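Side-chain contacts in ssDNA binding protein (Aeropyrum pernix, PDB 4PSN), which binds single-stranded DNA, probably trapping the strand within a tunnel system that runs between the subunits of its four-chain assembly: residues Gly36-Ser39 with Asn40-Ala44; Phe55-Leu58 with Val59-Lys63; Glu108-Ala111 with Arg112-Arg116; Glu205-Glu208 with Ala209-Val213. All blocks are in the same frame, centred on the assembly; numbering follows the deposited sequence.

Contact 1. Residues Gly36-Ser39 with Asn40-Ala44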
ATOM      1  N   GLY C  36      -0.716  -0.996 -26.939  1.00 45.64           N
ATOM      2  CA  GLY C  36      -1.510  -0.412 -28.005  1.00 44.32           C
ATOM      3  C   GLY C  36      -2.938  -0.931 -28.046  1.00 47.56           C
ATOM      4  O   GLY C  36      -3.752  -0.491 -28.859  1.00 53.45           O
ATOM      5  N   GLU C  37      -3.251  -1.864 -27.157  1.00 44.63           N
ATOM      6  CA  GLU C  37      -4.597  -2.423 -27.079  1.00 49.83           C
ATOM      7  C   GLU C  37      -5.621  -1.379 -26.617  1.00 47.95           C
ATOM      8  O   GLU C  37      -6.792  -1.420 -27.008  1.00 45.66           O
ATOM      9  CB  GLU C  37      -4.604  -3.624 -26.131  1.00 57.59           C
ATOM     10  CG  GLU C  37      -5.901  -4.410 -26.121  1.00 66.95           C
ATOM     11  CD  GLU C  37      -5.797  -5.686 -25.305  1.00 78.92           C
ATOM     12  OE1 GLU C  37      -6.822  -6.390 -25.162  1.00 83.03           O
ATOM     13  OE2 GLU C  37      -4.688  -5.983 -24.806  1.00 81.79           O
ATOM     14  N   LEU C  38      -5.168  -0.462 -25.765  1.00 46.53           N
ATOM     15  CA  LEU C  38      -5.989   0.634 -25.263  1.00 40.71           C
ATOM     16  C   LEU C  38      -5.170   1.915 -25.239  1.00 40.21           C
ATOM     17  O   LEU C  38      -3.946   1.878 -25.119  1.00 40.24           O
ATOM     18  CB  LEU C  38      -6.466   0.343 -23.838  1.00 40.79           C
ATOM     19  CG  LEU C  38      -7.484  -0.770 -23.583  1.00 38.83           C
ATOM     20  CD1 LEU C  38      -7.641  -0.969 -22.087  1.00 32.45           C
ATOM     21  CD2 LEU C  38      -8.836  -0.478 -24.256  1.00 36.61           C
ATOM     22  N   SER C  39      -5.847   3.054 -25.331  1.00 39.40           N
ATOM     23  CA  SER C  39      -5.178   4.338 -25.169  1.00 40.53           C
ATOM     24  C   SER C  39      -5.410   4.873 -23.764  1.00 38.63           C
ATOM     25  O   SER C  39      -6.337   4.444 -23.068  1.00 39.10           O
ATOM     26  CB  SER C  39      -5.728   5.342 -26.174  1.00 41.46           C
ATOM     27  OG  SER C  39      -7.086   5.615 -25.888  1.00 41.45           O
ATOM     28  N   ASN C  40      -4.569   5.815 -23.351  1.00 35.21           N
ATOM     29  CA  ASN C  40      -4.773   6.506 -22.095  1.00 37.00           C
ATOM     30  C   ASN C  40      -6.178   7.093 -22.051  1.00 37.49           C
ATOM     31  O   ASN C  40      -6.825   7.086 -21.009  1.00 35.12           O
ATOM     32  CB  ASN C  40      -3.733   7.605 -21.901  1.00 40.03           C
ATOM     33  CG  ASN C  40      -2.368   7.057 -21.546  1.00 50.74           C
ATOM     34  OD1 ASN C  40      -2.232   6.179 -20.684  1.00 49.81           O
ATOM     35  ND2 ASN C  40      -1.341   7.576 -22.205  1.00 54.77           N
ATOM     36  N   LYS C  41      -6.647   7.581 -23.197  1.00 37.49           N
ATOM     37  CA  LYS C  41      -7.963   8.205 -23.298  1.00 38.73           C
ATOM     38  C   LYS C  41      -9.073   7.217 -22.963  1.00 37.92           C
ATOM     39  O   LYS C  41      -9.999   7.548 -22.217  1.00 28.61           O
ATOM     40  CB  LYS C  41      -8.182   8.776 -24.701  1.00 43.79           C
ATOM     41  CG  LYS C  41      -9.490   9.529 -24.868  1.00 53.49           C
ATOM     42  CD  LYS C  41      -9.565  10.199 -26.240  1.00 61.00           C
ATOM     43  CE  LYS C  41     -10.773  11.129 -26.344  1.00 65.71           C
ATOM     44  NZ  LYS C  41     -10.801  11.913 -27.619  1.00 67.81           N
ATOM     45  N   ASP C  42      -8.974   6.014 -23.533  1.00 35.24           N
ATOM     46  CA  ASP C  42      -9.919   4.931 -23.285  1.00 37.31           C
ATOM     47  C   ASP C  42     -10.068   4.690 -21.796  1.00 35.07           C
ATOM     48  O   ASP C  42     -11.177   4.658 -21.264  1.00 39.94           O
ATOM     49  CB  ASP C  42      -9.413   3.627 -23.913  1.00 43.66           C
ATOM     50  CG  ASP C  42      -9.477   3.632 -25.425  1.00 47.74           C
ATOM     51  OD1 ASP C  42     -10.419   4.234 -25.984  1.00 48.57           O
ATOM     52  OD2 ASP C  42      -8.589   3.014 -26.050  1.00 51.78           O
ATOM     53  N   VAL C  43      -8.933   4.493 -21.137  1.00 24.97           N
ATOM     54  CA  VAL C  43      -8.906   4.229 -19.709  1.00 28.02           C
ATOM     55  C   VAL C  43      -9.428   5.418 -18.895  1.00 28.54           C
ATOM     56  O   VAL C  43     -10.192   5.230 -17.954  1.00 28.81           O
ATOM     57  CB  VAL C  43      -7.482   3.839 -19.239  1.00 32.04           C
ATOM     58  CG1 VAL C  43      -7.462   3.550 -17.732  1.00 26.45           C
ATOM     59  CG2 VAL C  43      -6.964   2.627 -20.044  1.00 30.23           C
ATOM     60  N   ALA C  44      -9.018   6.635 -19.259  1.00 28.61           N
ATOM     61  CA  ALA C  44      -9.444   7.836 -18.540  1.00 28.71           C
ATOM     62  C   ALA C  44     -10.961   7.985 -18.602  1.00 31.10           C
ATOM     63  O   ALA C  44     -11.598   8.360 -17.617  1.00 29.33           O
ATOM     64  CB  ALA C  44      -8.759   9.088 -19.100  1.00 26.23           C
TER
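Ser39 and Asp42 grip each other reciprocally, each side chain bonding the other's backbone N-H, which is the definition of a capping box. In one direction, Ser39 N donates to Asp42 OD2 across 2.8 Å in a nearly straight bond (173°), reaching that oxygen on its anti side and well out of the carboxylate plane. In the other, Asp42 N donates to Ser39 OG over 3.0 Å. This second bond depends on the serine rotamer: OG stands between its own backbone N and carbonyl carbon (chi1 66°), which turns it toward Asp42 N at the start of the helix. Ser39 is thus the N-cap of helix 40-61, and its carbonyl O accepts the first regular helical bond, from Val43 N at 3.2 Å. An alanine in place of Asp42 would probably deprive Ser39 N of its acceptor and let the residues before the helix swing more freely. Alongside the box, Leu38 CD2 lies 3.9 Å from Asp42 OD2, while Leu38 CD1 meets Val43 CG2 at 4.2 Å, the two apolar side chains crossing at about a right angle. Gly36, with positive phi, ends the preceding helix in a Schellman motif. The connection is walled by helix 30-34, where Leu38 touches Ala32 and Val43 touches Ile33; Val43 also meets Leu25 and Phe26 of helix 17-28, and Leu38 rests on Val78 of strand 69-78.

Contact 2. Residues Phe55-Leu58 with Val59-Lys63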
ATOM      1  N   PHE C  55     -20.704   8.576  -8.209  1.00 27.38           N
ATOM      2  CA  PHE C  55     -21.065   9.798  -7.519  1.00 27.14           C
ATOM      3  C   PHE C  55     -22.554   9.771  -7.135  1.00 28.75           C
ATOM      4  O   PHE C  55     -22.923  10.106  -6.014  1.00 27.80           O
ATOM      5  CB  PHE C  55     -20.748  11.035  -8.365  1.00 24.66           C
ATOM      6  CG  PHE C  55     -21.174  12.324  -7.718  1.00 29.98           C
ATOM      7  CD1 PHE C  55     -20.323  12.996  -6.867  1.00 31.78           C
ATOM      8  CD2 PHE C  55     -22.435  12.844  -7.940  1.00 32.08           C
ATOM      9  CE1 PHE C  55     -20.719  14.180  -6.266  1.00 32.49           C
ATOM     10  CE2 PHE C  55     -22.832  14.019  -7.338  1.00 30.20           C
ATOM     11  CZ  PHE C  55     -21.974  14.683  -6.501  1.00 29.50           C
ATOM     12  N   GLU C  56     -23.406   9.355  -8.059  1.00 26.22           N
ATOM     13  CA  GLU C  56     -24.841   9.329  -7.783  1.00 30.46           C
ATOM     14  C   GLU C  56     -25.187   8.300  -6.704  1.00 34.36           C
ATOM     15  O   GLU C  56     -26.031   8.547  -5.834  1.00 33.21           O
ATOM     16  CB  GLU C  56     -25.635   9.033  -9.055  1.00 34.30           C
ATOM     17  CG  GLU C  56     -25.528  10.127 -10.084  1.00 43.47           C
ATOM     18  CD  GLU C  56     -25.989  11.479  -9.544  1.00 49.67           C
ATOM     19  OE1 GLU C  56     -26.931  11.509  -8.721  1.00 49.65           O
ATOM     20  OE2 GLU C  56     -25.397  12.509  -9.936  1.00 51.73           O
ATOM     21  N   LEU C  57     -24.535   7.148  -6.761  1.00 31.15           N
ATOM     22  CA  LEU C  57     -24.792   6.094  -5.781  1.00 26.74           C
ATOM     23  C   LEU C  57     -24.337   6.519  -4.383  1.00 27.70           C
ATOM     24  O   LEU C  57     -25.100   6.463  -3.418  1.00 26.79           O
ATOM     25  CB  LEU C  57     -24.094   4.803  -6.203  1.00 27.42           C
ATOM     26  CG  LEU C  57     -24.195   3.599  -5.254  1.00 28.91           C
ATOM     27  CD1 LEU C  57     -25.647   3.261  -4.987  1.00 25.25           C
ATOM     28  CD2 LEU C  57     -23.462   2.375  -5.800  1.00 27.19           C
ATOM     29  N   LEU C  58     -23.088   6.949  -4.281  1.00 26.07           N
ATOM     30  CA  LEU C  58     -22.479   7.200  -2.981  1.00 28.05           C
ATOM     31  C   LEU C  58     -23.051   8.423  -2.299  1.00 30.85           C
ATOM     32  O   LEU C  58     -23.438   8.373  -1.134  1.00 37.24           O
ATOM     33  CB  LEU C  58     -20.953   7.335  -3.105  1.00 26.30           C
ATOM     34  CG  LEU C  58     -20.242   6.019  -3.411  1.00 30.70           C
ATOM     35  CD1 LEU C  58     -18.751   6.227  -3.636  1.00 32.82           C
ATOM     36  CD2 LEU C  58     -20.479   5.024  -2.278  1.00 35.05           C
ATOM     37  N   VAL C  59     -23.087   9.523  -3.035  1.00 29.16           N
ATOM     38  CA  VAL C  59     -23.448  10.804  -2.467  1.00 31.11           C
ATOM     39  C   VAL C  59     -24.960  10.987  -2.375  1.00 32.52           C
ATOM     40  O   VAL C  59     -25.453  11.512  -1.382  1.00 28.35           O
ATOM     41  CB  VAL C  59     -22.805  11.972  -3.266  1.00 35.03           C
ATOM     42  CG1 VAL C  59     -23.169  13.302  -2.657  1.00 37.99           C
ATOM     43  CG2 VAL C  59     -21.278  11.803  -3.309  1.00 36.80           C
ATOM     44  N   ASN C  60     -25.700  10.538  -3.391  1.00 28.93           N
ATOM     45  CA  ASN C  60     -27.142  10.757  -3.388  1.00 30.18           C
ATOM     46  C   ASN C  60     -27.999   9.593  -2.887  1.00 36.76           C
ATOM     47  O   ASN C  60     -29.025   9.814  -2.234  1.00 36.83           O
ATOM     48  CB  ASN C  60     -27.630  11.217  -4.761  1.00 36.16           C
ATOM     49  CG  ASN C  60     -27.006  12.532  -5.187  1.00 45.69           C
ATOM     50  OD1 ASN C  60     -26.645  12.713  -6.350  1.00 47.26           O
ATOM     51  ND2 ASN C  60     -26.860  13.452  -4.240  1.00 46.08           N
ATOM     52  N   LYS C  61     -27.589   8.362  -3.181  1.00 30.07           N
ATOM     53  CA  LYS C  61     -28.396   7.194  -2.823  1.00 33.48           C
ATOM     54  C   LYS C  61     -28.050   6.636  -1.445  1.00 33.72           C
ATOM     55  O   LYS C  61     -28.947   6.325  -0.654  1.00 32.62           O
ATOM     56  CB  LYS C  61     -28.227   6.089  -3.861  1.00 36.83           C
ATOM     57  CG  LYS C  61     -28.588   6.514  -5.267  1.00 43.40           C
ATOM     58  CD  LYS C  61     -30.053   6.267  -5.513  1.00 50.41           C
ATOM     59  CE  LYS C  61     -30.646   7.352  -6.380  1.00 57.11           C
ATOM     60  NZ  LYS C  61     -30.203   7.209  -7.793  1.00 59.14           N
ATOM     61  N   LEU C  62     -26.758   6.494  -1.156  1.00 24.20           N
ATOM     62  CA  LEU C  62     -26.353   5.914   0.115  1.00 24.61           C
ATOM     63  C   LEU C  62     -26.118   7.048   1.076  1.00 30.80           C
ATOM     64  O   LEU C  62     -25.954   6.839   2.273  1.00 33.81           O
ATOM     65  CB  LEU C  62     -25.079   5.085  -0.054  1.00 27.48           C
ATOM     66  CG  LEU C  62     -25.195   3.829  -0.917  1.00 28.07           C
ATOM     67  CD1 LEU C  62     -23.831   3.155  -1.047  1.00 33.79           C
ATOM     68  CD2 LEU C  62     -26.198   2.864  -0.286  1.00 30.64           C
ATOM     69  N   LYS C  63     -26.094   8.255   0.524  1.00 30.38           N
ATOM     70  CA  LYS C  63     -25.853   9.461   1.302  1.00 31.72           C
ATOM     71  C   LYS C  63     -24.591   9.341   2.148  1.00 31.76           C
ATOM     72  O   LYS C  63     -24.625   9.623   3.345  1.00 29.13           O
ATOM     73  CB  LYS C  63     -27.055   9.774   2.203  1.00 38.00           C
ATOM     74  CG  LYS C  63     -28.382   9.800   1.457  1.00 47.17           C
ATOM     75  CD  LYS C  63     -29.167  11.073   1.716  1.00 56.01           C
ATOM     76  CE  LYS C  63     -29.947  11.485   0.461  1.00 64.98           C
ATOM     77  NZ  LYS C  63     -30.823  12.682   0.667  1.00 71.48           N
TER
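Phe55 receives Val59 over one face of its ring: CG2 of Val59 lies 4.2 Å from the Phe55 ring centroid and 27° off the normal, a CH-pi contact one helical turn along. The ring's CG is anti to the backbone N (chi1 177°), which carries it along the helix toward Val59, and Val59 N donates to Phe55 O at 3.0 Å. Glu56 curls at chi2, and its side chain runs alongside that of Asn60, the two pointing the same way. OE2 of Glu56 forms a salt bridge with Arg52 and a hydrogen bond with Tyr143 OH of the third subunit, so this acid joins its own helix to a neighbouring chain. A leucine in place of Glu56 would probably leave both Arg52 and that tyrosine hydroxyl without this acceptor at the interface. From here the backbone widens into a pi-type turn: Glu56 O takes weak bonds from both Asn60 N and Lys61 N, and Leu57 O takes a five-residue bond from Leu62 N at 2.8 Å, the donor lying nearly along the C=O axis (176°). In this wider turn Leu62 CG lies 4.1 Å from Leu57 CD1. Leu58 follows, its CD2 meeting Leu62 CD1 at 4.0 Å; Leu62 thus touches both Leu57 and Leu58. These leucines pack against strand 83-97, all three touching Val92, while Leu58 also reaches Val70 and Ile72 of strand 69-78 and shares Tyr17 of helix 17-28 with Phe55.

Contact 3. Residues Glu108-Ala111 with Arg112-Arg116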
ATOM      1  N   GLU C 108      -9.635   9.318  25.898  1.00 39.41           N
ATOM      2  CA  GLU C 108      -8.833  10.044  26.877  1.00 49.67           C
ATOM      3  C   GLU C 108      -8.908   9.367  28.246  1.00 47.38           C
ATOM      4  O   GLU C 108      -7.900   9.232  28.946  1.00 46.71           O
ATOM      5  CB  GLU C 108      -9.269  11.509  26.971  1.00 61.33           C
ATOM      6  CG  GLU C 108      -8.441  12.342  27.946  1.00 72.80           C
ATOM      7  CD  GLU C 108      -8.856  13.808  27.980  1.00 82.72           C
ATOM      8  OE1 GLU C 108      -8.795  14.422  29.069  1.00 85.55           O
ATOM      9  OE2 GLU C 108      -9.237  14.347  26.918  1.00 84.10           O
ATOM     10  N   ASP C 109     -10.106   8.929  28.615  1.00 42.47           N
ATOM     11  CA  ASP C 109     -10.314   8.297  29.907  1.00 45.95           C
ATOM     12  C   ASP C 109      -9.593   6.955  29.948  1.00 45.38           C
ATOM     13  O   ASP C 109      -8.945   6.607  30.938  1.00 44.27           O
ATOM     14  CB  ASP C 109     -11.806   8.100  30.163  1.00 49.74           C
ATOM     15  CG  ASP C 109     -12.198   8.430  31.588  1.00 58.39           C
ATOM     16  OD1 ASP C 109     -12.655   9.569  31.830  1.00 56.06           O
ATOM     17  OD2 ASP C 109     -12.037   7.554  32.468  1.00 62.40           O
ATOM     18  N   PHE C 110      -9.711   6.206  28.858  1.00 38.63           N
ATOM     19  CA  PHE C 110      -9.073   4.910  28.761  1.00 39.95           C
ATOM     20  C   PHE C 110      -7.561   5.028  28.894  1.00 41.81           C
ATOM     21  O   PHE C 110      -6.913   4.208  29.552  1.00 38.92           O
ATOM     22  CB  PHE C 110      -9.416   4.261  27.432  1.00 42.86           C
ATOM     23  CG  PHE C 110      -8.688   2.983  27.194  1.00 45.03           C
ATOM     24  CD1 PHE C 110      -9.164   1.800  27.717  1.00 49.44           C
ATOM     25  CD2 PHE C 110      -7.520   2.964  26.458  1.00 42.28           C
ATOM     26  CE1 PHE C 110      -8.489   0.611  27.500  1.00 49.91           C
ATOM     27  CE2 PHE C 110      -6.842   1.780  26.237  1.00 45.24           C
ATOM     28  CZ  PHE C 110      -7.323   0.606  26.759  1.00 45.02           C
ATOM     29  N   ALA C 111      -7.008   6.065  28.276  1.00 40.60           N
ATOM     30  CA  ALA C 111      -5.563   6.259  28.234  1.00 48.27           C
ATOM     31  C   ALA C 111      -4.971   6.486  29.619  1.00 52.96           C
ATOM     32  O   ALA C 111      -3.788   6.226  29.845  1.00 54.41           O
ATOM     33  CB  ALA C 111      -5.198   7.412  27.291  1.00 49.40           C
ATOM     34  N   ARG C 112      -5.792   6.971  30.546  1.00 54.60           N
ATOM     35  CA  ARG C 112      -5.360   7.122  31.929  1.00 59.20           C
ATOM     36  C   ARG C 112      -4.964   5.766  32.496  1.00 54.66           C
ATOM     37  O   ARG C 112      -3.993   5.646  33.232  1.00 59.01           O
ATOM     38  CB  ARG C 112      -6.479   7.721  32.782  1.00 66.80           C
ATOM     39  CG  ARG C 112      -6.850   9.157  32.450  1.00 75.79           C
ATOM     40  CD  ARG C 112      -5.834  10.149  33.000  1.00 84.61           C
ATOM     41  NE  ARG C 112      -6.378  11.505  33.053  1.00 94.24           N
ATOM     42  CZ  ARG C 112      -5.674  12.587  33.381  1.00101.60           C
ATOM     43  NH1 ARG C 112      -4.386  12.480  33.683  1.00103.47           N
ATOM     44  NH2 ARG C 112      -6.258  13.780  33.405  1.00103.01           N
ATOM     45  N   ALA C 113      -5.722   4.740  32.136  1.00 47.91           N
ATOM     46  CA  ALA C 113      -5.535   3.418  32.704  1.00 42.46           C
ATOM     47  C   ALA C 113      -4.638   2.497  31.866  1.00 45.98           C
ATOM     48  O   ALA C 113      -4.269   1.411  32.320  1.00 40.60           O
ATOM     49  CB  ALA C 113      -6.882   2.762  32.923  1.00 45.39           C
ATOM     50  N   ALA C 114      -4.298   2.919  30.649  1.00 42.05           N
ATOM     51  CA  ALA C 114      -3.588   2.043  29.723  1.00 41.44           C
ATOM     52  C   ALA C 114      -2.256   1.538  30.273  1.00 42.55           C
ATOM     53  O   ALA C 114      -1.934   0.363  30.126  1.00 41.96           O
ATOM     54  CB  ALA C 114      -3.388   2.722  28.375  1.00 43.74           C
ATOM     55  N   PRO C 115      -1.480   2.424  30.910  1.00 43.19           N
ATOM     56  CA  PRO C 115      -0.182   2.011  31.451  1.00 45.19           C
ATOM     57  C   PRO C 115      -0.336   0.934  32.520  1.00 48.80           C
ATOM     58  O   PRO C 115       0.368  -0.079  32.501  1.00 45.95           O
ATOM     59  CB  PRO C 115       0.354   3.300  32.080  1.00 47.10           C
ATOM     60  CG  PRO C 115      -0.339   4.398  31.336  1.00 46.47           C
ATOM     61  CD  PRO C 115      -1.712   3.869  31.075  1.00 44.42           C
ATOM     62  N   ARG C 116      -1.257   1.167  33.447  1.00 56.45           N
ATOM     63  CA  ARG C 116      -1.511   0.240  34.541  1.00 67.16           C
ATOM     64  C   ARG C 116      -2.173  -1.041  34.032  1.00 68.00           C
ATOM     65  O   ARG C 116      -2.241  -2.042  34.740  1.00 68.03           O
ATOM     66  CB  ARG C 116      -2.371   0.926  35.604  1.00 76.09           C
ATOM     67  CG  ARG C 116      -3.034   0.001  36.606  1.00 84.75           C
ATOM     68  CD  ARG C 116      -3.759   0.809  37.673  1.00 90.87           C
ATOM     69  NE  ARG C 116      -4.522   1.919  37.100  1.00 94.09           N
ATOM     70  CZ  ARG C 116      -5.780   1.826  36.680  1.00 95.66           C
ATOM     71  NH1 ARG C 116      -6.425   0.669  36.762  1.00 95.83           N
ATOM     72  NH2 ARG C 116      -6.393   2.890  36.175  1.00 95.61           N
TER
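The Phe110 ring meets the methyl of Ala114 obliquely, Phe110 CE2 standing 4.2 Å from Ala114 CB, and the same aromatic side chain packs on Val53 of the third subunit. Its CG is anti to the backbone N (chi1 174°), a rotamer that tips the ring along the helix toward the residue four places on. The other flat group, the guanidinium of Arg112, does not pair with the acid one turn back, since Arg112 NH2 and Glu108 OE1 remain 5.1 Å apart. The aliphatic root of this arginine does the touching, with Arg112 CB 3.3 Å from Asp109 O. The puckered ring of Pro115 leans on the backbone instead: Pro115 CD lies 3.4 Å from Ala111 O, at a position where another residue would carry an N-H. All this belongs to the fraying C-terminal end of helix 100-113, the helix that leads from the three-stranded antiparallel sheet toward the six-stranded one. The evidence is in the bonding pattern. Arg112 N donates to Asp109 O over 3.2 Å and Ala113 N to Phe110 O over 2.9 Å, both spanning three residues, and each donor sits well above the carbonyl plane of its acceptor. The regular four-residue bond, Arg112 N to Glu108 O, is stretched and weak at 3.5 Å. Ala114 N makes another weak three-residue bond, to Ala111 O at 3.4 Å. Ala114 is buried, and both it and Ala111 pack against Phe87 of the third subunit.

Contact 4. Residues Glu205-Glu208 with Ala209-Val213; sequences EKRE and AVRVV
Arg207 and Arg211 each hold CG anti to the backbone N (chi1 -172° and 179°), then bend, Arg207 at chi3 and Arg211 at chi2 and chi3, and run side by side in the same direction. The touch is made by an aliphatic carbon, Arg207 CD, which lies 4.1 Å from Arg211 NH2; the nitrogens Arg207 NE and Arg211 NH2 stay 5.3 Å apart. Acids of the fourth subunit probably offset the closeness of the two like charges: Glu205 of the fourth subunit forms a salt bridge with Arg207 NH1, and Glu208 of the fourth subunit one with Arg211 NH2. Glu208 here is bridged in turn by Arg207 and Arg211 of the fourth subunit, so the N-terminal ends of two copies of helix 206-218 are joined by reciprocal salt bridges. Within the chain, OE1 of Glu208 also accepts from Glu205 N at 3.1 Å (159°), met from above the carboxylate plane. Glu205 is the N-cap of this helix, and the bond ties the first turn to the residue that precedes it. Regular four-residue bonds then take over, Val210 N to Lys206 O at 2.9 Å and Arg211 N to Arg207 O at 3.0 Å. Val210 CG2 overhangs the same Lys206 O at 3.3 Å. Ala209 lies against Val167 in a loop, and Val212 against Ala165 of strand 159-166. A bound imidazole, probably from the crystallisation liquor, sits about 3 Å from the Arg211 side chain.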
ATOM      1  N   GLU C 205       2.268 -12.796  14.040  1.00 18.96           N
ATOM      2  CA  GLU C 205       1.167 -12.320  13.203  1.00 22.50           C
ATOM      3  C   GLU C 205      -0.057 -13.205  13.376  1.00 23.90           C
ATOM      4  O   GLU C 205       0.068 -14.398  13.670  1.00 25.39           O
ATOM      5  CB  GLU C 205       1.601 -12.245  11.736  1.00 24.59           C
ATOM      6  CG  GLU C 205       2.714 -11.227  11.515  1.00 27.55           C
ATOM      7  CD  GLU C 205       2.897 -10.799  10.047  1.00 32.41           C
ATOM      8  OE1 GLU C 205       2.308 -11.428   9.142  1.00 31.18           O
ATOM      9  OE2 GLU C 205       3.644  -9.820   9.806  1.00 32.60           O
ATOM     10  N   LYS C 206      -1.236 -12.609  13.207  1.00 20.69           N
ATOM     11  CA  LYS C 206      -2.497 -13.290  13.453  1.00 25.17           C
ATOM     12  C   LYS C 206      -2.644 -14.622  12.695  1.00 25.81           C
ATOM     13  O   LYS C 206      -3.094 -15.628  13.261  1.00 22.84           O
ATOM     14  CB  LYS C 206      -3.668 -12.351  13.124  1.00 25.92           C
ATOM     15  CG  LYS C 206      -5.014 -12.855  13.624  1.00 29.86           C
ATOM     16  CD  LYS C 206      -6.157 -11.965  13.137  1.00 37.97           C
ATOM     17  CE  LYS C 206      -7.398 -12.108  14.014  1.00 43.94           C
ATOM     18  NZ  LYS C 206      -8.644 -11.556  13.402  1.00 47.65           N
ATOM     19  N   ARG C 207      -2.275 -14.633  11.418  1.00 22.38           N
ATOM     20  CA  ARG C 207      -2.353 -15.865  10.623  1.00 27.94           C
ATOM     21  C   ARG C 207      -1.519 -17.021  11.207  1.00 22.45           C
ATOM     22  O   ARG C 207      -1.898 -18.189  11.089  1.00 21.17           O
ATOM     23  CB  ARG C 207      -1.946 -15.599   9.164  1.00 30.73           C
ATOM     24  CG  ARG C 207      -2.188 -16.777   8.215  1.00 37.92           C
ATOM     25  CD  ARG C 207      -1.938 -16.385   6.741  1.00 49.67           C
ATOM     26  NE  ARG C 207      -2.946 -15.444   6.245  1.00 52.97           N
ATOM     27  CZ  ARG C 207      -2.732 -14.150   6.006  1.00 50.33           C
ATOM     28  NH1 ARG C 207      -1.529 -13.617   6.191  1.00 43.99           N
ATOM     29  NH2 ARG C 207      -3.731 -13.388   5.570  1.00 56.24           N
ATOM     30  N   GLU C 208      -0.389 -16.714  11.832  1.00 17.78           N
ATOM     31  CA  GLU C 208       0.443 -17.779  12.373  1.00 22.78           C
ATOM     32  C   GLU C 208      -0.324 -18.441  13.507  1.00 23.45           C
ATOM     33  O   GLU C 208      -0.331 -19.669  13.629  1.00 22.92           O
ATOM     34  CB  GLU C 208       1.775 -17.244  12.899  1.00 18.71           C
ATOM     35  CG  GLU C 208       2.581 -16.442  11.876  1.00 26.55           C
ATOM     36  CD  GLU C 208       3.930 -15.977  12.439  1.00 32.18           C
ATOM     37  OE1 GLU C 208       4.143 -14.753  12.581  1.00 34.60           O
ATOM     38  OE2 GLU C 208       4.771 -16.843  12.745  1.00 26.57           O
ATOM     39  N   ALA C 209      -0.966 -17.614  14.333  1.00 21.15           N
ATOM     40  CA  ALA C 209      -1.698 -18.120  15.484  1.00 21.25           C
ATOM     41  C   ALA C 209      -2.900 -18.897  14.984  1.00 17.75           C
ATOM     42  O   ALA C 209      -3.203 -19.956  15.496  1.00 21.29           O
ATOM     43  CB  ALA C 209      -2.127 -16.976  16.425  1.00 19.50           C
ATOM     44  N   VAL C 210      -3.574 -18.381  13.957  1.00 18.68           N
ATOM     45  CA  VAL C 210      -4.767 -19.069  13.437  1.00 18.35           C
ATOM     46  C   VAL C 210      -4.429 -20.482  12.970  1.00 18.48           C
ATOM     47  O   VAL C 210      -5.144 -21.443  13.264  1.00 21.67           O
ATOM     48  CB  VAL C 210      -5.462 -18.281  12.284  1.00 21.15           C
ATOM     49  CG1 VAL C 210      -6.549 -19.127  11.609  1.00 23.60           C
ATOM     50  CG2 VAL C 210      -6.060 -16.968  12.791  1.00 22.81           C
ATOM     51  N   ARG C 211      -3.320 -20.613  12.254  1.00 21.48           N
ATOM     52  CA  ARG C 211      -2.896 -21.906  11.723  1.00 25.21           C
ATOM     53  C   ARG C 211      -2.641 -22.927  12.840  1.00 23.27           C
ATOM     54  O   ARG C 211      -3.020 -24.097  12.731  1.00 23.27           O
ATOM     55  CB  ARG C 211      -1.635 -21.719  10.871  1.00 23.25           C
ATOM     56  CG  ARG C 211      -1.062 -22.981  10.278  1.00 29.60           C
ATOM     57  CD  ARG C 211      -1.375 -23.092   8.797  1.00 35.73           C
ATOM     58  NE  ARG C 211      -0.952 -21.910   8.035  1.00 31.26           N
ATOM     59  CZ  ARG C 211      -1.556 -21.507   6.919  1.00 35.18           C
ATOM     60  NH1 ARG C 211      -2.594 -22.189   6.461  1.00 33.31           N
ATOM     61  NH2 ARG C 211      -1.138 -20.425   6.271  1.00 36.15           N
ATOM     62  N   VAL C 212      -1.993 -22.490  13.917  1.00 21.93           N
ATOM     63  CA  VAL C 212      -1.705 -23.389  15.033  1.00 18.04           C
ATOM     64  C   VAL C 212      -2.998 -23.836  15.741  1.00 20.29           C
ATOM     65  O   VAL C 212      -3.179 -25.019  16.061  1.00 21.62           O
ATOM     66  CB  VAL C 212      -0.724 -22.748  16.041  1.00 19.48           C
ATOM     67  CG1 VAL C 212      -0.690 -23.540  17.356  1.00 17.31           C
ATOM     68  CG2 VAL C 212       0.690 -22.647  15.431  1.00 21.02           C
ATOM     69  N   VAL C 213      -3.893 -22.886  15.982  1.00 21.71           N
ATOM     70  CA  VAL C 213      -5.183 -23.192  16.598  1.00 19.60           C
ATOM     71  C   VAL C 213      -5.921 -24.246  15.775  1.00 26.36           C
ATOM     72  O   VAL C 213      -6.393 -25.251  16.308  1.00 21.15           O
ATOM     73  CB  VAL C 213      -6.037 -21.907  16.752  1.00 22.37           C
ATOM     74  CG1 VAL C 213      -7.467 -22.224  17.240  1.00 25.44           C
ATOM     75  CG2 VAL C 213      -5.349 -20.939  17.686  1.00 20.98           C
TER

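In the fold
Contacts 1 and 2 mark the start and the far end of the same helix, 40-61, with centres about 28 Å apart and no direct touch. Contact 3 closes helix 100-113, and its centre is about 39 Å from that of contact 2. Contact 4 opens helix 206-218, about 29 Å from contact 3 between centres. Within one chain no two of them touch; the assembly brings parts of them together. All four reach the third subunit, contact 1 through Ala44 alone, and Leu57 of contact 2 packs on Phe110 of that subunit, a residue of contact 3. Contact 4 also meets the second and fourth subunits. Such intersubunit surfaces are consistent with a protein that probably entraps DNA in tunnels between its subunits.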